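Local atomic coordinates of flavodoxin, WrbA-like protein (Agrobacterium tumefaciens, PDB entry 3D7N), a protein that probably binds FMN and probably transfers electrons from NAD(P)H to quinones, as a WrbA-like member of the flavodoxin family. Residues 52-58 with 88-93. Numbering follows the deposited sequence.
Sequences LDAADAI and KWQDKV
The ammonium group of K92 is gripped by two backbone carbonyls where helix 46-54 gives way to strand 57-65. NZ lies 2.7 Å from A55 O, in that carbonyl's plane, and 3.0 Å from D53 O, which it meets from above the plane. The lysine chain runs extended until a final bend (chi4 -65°) swings NZ between these two acceptors. K92 thus ties down the short link between helix and strand, its positive charge probably favoured by the carbonyl oxygens near the C-terminal end of the helix.

W89 binds the same helix end through D53. Its NE1 donates a 2.8 Å bond to D53 OD1, close to the indole plane and on the anti side of the carboxylate; the carboxylate and ring planes stand 67° apart, and the bond helps to fix the ring's rotation. One indole face carries I58 CD1, a CH-pi contact 3.9 Å from the centroid of the six-membered ring, while L52 CB packs obliquely against CZ2; H121 also stacks with the indole. K88 brings its CD to 3.4 Å from D53 OD2, but its NZ stays too distant for a salt bridge.

Beyond K92 the backbones pair: V93 N bonds to D56 O, and I58 N to V93 O at 2.9 Å. A57 and V93 send their side chains to the same sheet face, which helix 167-186 covers. Here strands 57-65 and 93-100 begin to run side by side, neighbouring parallel strands of the central sheet in a flavodoxin-like alpha/beta fold.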
loop_
_atom_site.group_PDB
_atom_site.type_symbol
_atom_site.label_atom_id
_atom_site.label_comp_id
_atom_site.label_asym_id
_atom_site.label_seq_id
_atom_site.Cartn_x
_atom_site.Cartn_y
_atom_site.Cartn_z
ATOM N N LEU A 52 26.284 2.937 -8.211
ATOM C CA LEU A 52 25.286 3.087 -7.135
ATOM C C LEU A 52 25.957 3.257 -5.774
ATOM O O LEU A 52 25.633 4.177 -5.045
ATOM C CB LEU A 52 24.350 1.891 -7.045
ATOM C CG LEU A 52 23.129 1.636 -7.958
ATOM C CD1 LEU A 52 22.316 2.886 -8.239
ATOM C CD2 LEU A 52 23.591 0.955 -9.243
ATOM N N ASP A 53 26.886 2.370 -5.417
ATOM C CA ASP A 53 27.669 2.575 -4.186
ATOM C C ASP A 53 28.409 3.954 -4.120
ATOM O O ASP A 53 28.660 4.449 -3.030
ATOM C CB ASP A 53 28.719 1.473 -3.957
ATOM C CG ASP A 53 28.119 0.075 -3.778
ATOM O OD1 ASP A 53 26.876 -0.131 -3.787
ATOM O OD2 ASP A 53 28.956 -0.851 -3.654
ATOM N N ALA A 54 28.734 4.570 -5.252
ATOM C CA ALA A 54 29.482 5.865 -5.219
ATOM C C ALA A 54 28.561 7.079 -5.377
ATOM O O ALA A 54 29.028 8.205 -5.313
ATOM C CB ALA A 54 30.617 5.907 -6.274
ATOM N N ALA A 55 27.270 6.851 -5.572
ATOM C CA ALA A 55 26.308 7.961 -5.811
ATOM C C ALA A 55 25.956 8.671 -4.509
ATOM O O ALA A 55 25.919 8.021 -3.443
ATOM C CB ALA A 55 25.043 7.465 -6.508
ATOM N N ASP A 56 25.758 9.993 -4.596
ATOM C CA ASP A 56 25.073 10.756 -3.535
ATOM C C ASP A 56 23.523 10.605 -3.557
ATOM O O ASP A 56 22.877 10.825 -2.535
ATOM C CB ASP A 56 25.411 12.239 -3.618
ATOM C CG ASP A 56 26.862 12.510 -3.379
ATOM O OD1 ASP A 56 27.398 12.063 -2.344
ATOM O OD2 ASP A 56 27.451 13.202 -4.229
ATOM N N ALA A 57 22.967 10.272 -4.731
ATOM C CA ALA A 57 21.537 10.097 -4.943
ATOM C C ALA A 57 21.337 8.970 -5.945
ATOM O O ALA A 57 22.102 8.855 -6.883
ATOM C CB ALA A 57 20.871 11.365 -5.438
ATOM N N ILE A 58 20.333 8.128 -5.673
ATOM C CA ILE A 58 19.927 6.977 -6.514
ATOM C C ILE A 58 18.465 7.168 -6.818
ATOM O O ILE A 58 17.643 7.310 -5.902
ATOM C CB ILE A 58 20.112 5.596 -5.815
ATOM C CG1 ILE A 58 21.580 5.399 -5.423
ATOM C CG2 ILE A 58 19.668 4.474 -6.728
ATOM C CD1 ILE A 58 21.856 4.188 -4.493
ATOM N N LYS A 88 25.683 -0.186 2.576
ATOM C CA LYS A 88 26.392 0.681 1.644
ATOM C C LYS A 88 25.607 1.924 1.203
ATOM O O LYS A 88 26.213 2.956 0.900
ATOM C CB LYS A 88 26.847 -0.106 0.412
ATOM C CG LYS A 88 27.966 -1.129 0.721
ATOM C CD LYS A 88 29.134 -1.123 -0.292
ATOM C CE LYS A 88 30.413 -0.379 0.179
ATOM N NZ LYS A 88 31.424 -1.303 0.791
ATOM N N TRP A 89 24.271 1.847 1.190
ATOM C CA TRP A 89 23.469 2.941 0.701
ATOM C C TRP A 89 22.803 3.736 1.813
ATOM O O TRP A 89 21.924 4.555 1.529
ATOM C CB TRP A 89 22.405 2.445 -0.309
ATOM C CG TRP A 89 22.959 1.738 -1.530
ATOM C CD1 TRP A 89 24.259 1.611 -1.877
ATOM C CD2 TRP A 89 22.207 1.102 -2.576
ATOM N NE1 TRP A 89 24.382 0.912 -3.029
ATOM C CE2 TRP A 89 23.144 0.576 -3.493
ATOM C CE3 TRP A 89 20.843 0.923 -2.826
ATOM C CZ2 TRP A 89 22.760 -0.110 -4.655
ATOM C CZ3 TRP A 89 20.447 0.240 -3.969
ATOM C CH2 TRP A 89 21.404 -0.275 -4.873
ATOM N N GLN A 90 23.179 3.492 3.064
ATOM C CA GLN A 90 22.607 4.227 4.202
ATOM C C GLN A 90 22.819 5.739 4.007
ATOM O O GLN A 90 23.883 6.200 3.571
ATOM C CB GLN A 90 23.230 3.750 5.548
ATOM C CG GLN A 90 22.374 4.013 6.864
ATOM C CD GLN A 90 21.381 2.848 7.233
ATOM O OE1 GLN A 90 20.867 2.763 8.381
ATOM N NE2 GLN A 90 21.132 1.942 6.267
ATOM N N ASP A 91 21.776 6.500 4.287
ATOM C CA ASP A 91 21.806 7.961 4.233
ATOM C C ASP A 91 21.938 8.607 2.862
ATOM O O ASP A 91 22.031 9.829 2.768
ATOM C CB ASP A 91 22.850 8.516 5.197
ATOM C CG ASP A 91 22.588 8.096 6.600
ATOM O OD1 ASP A 91 21.427 7.793 6.885
ATOM O OD2 ASP A 91 23.527 8.028 7.409
ATOM N N LYS A 92 21.910 7.815 1.803
ATOM C CA LYS A 92 21.855 8.360 0.460
ATOM C C LYS A 92 20.474 8.964 0.203
ATOM O O LYS A 92 19.476 8.584 0.846
ATOM C CB LYS A 92 22.195 7.260 -0.579
ATOM C CG LYS A 92 23.669 6.756 -0.523
ATOM C CD LYS A 92 24.024 5.942 -1.767
ATOM C CE LYS A 92 25.396 5.233 -1.716
ATOM N NZ LYS A 92 26.556 6.134 -1.680
ATOM N N VAL A 93 20.406 9.875 -0.754
ATOM C CA VAL A 93 19.143 10.494 -1.167
ATOM C C VAL A 93 18.563 9.637 -2.295
ATOM O O VAL A 93 19.280 9.290 -3.215
ATOM C CB VAL A 93 19.376 11.937 -1.675
ATOM C CG1 VAL A 93 18.121 12.507 -2.309
ATOM C CG2 VAL A 93 19.928 12.860 -0.510
#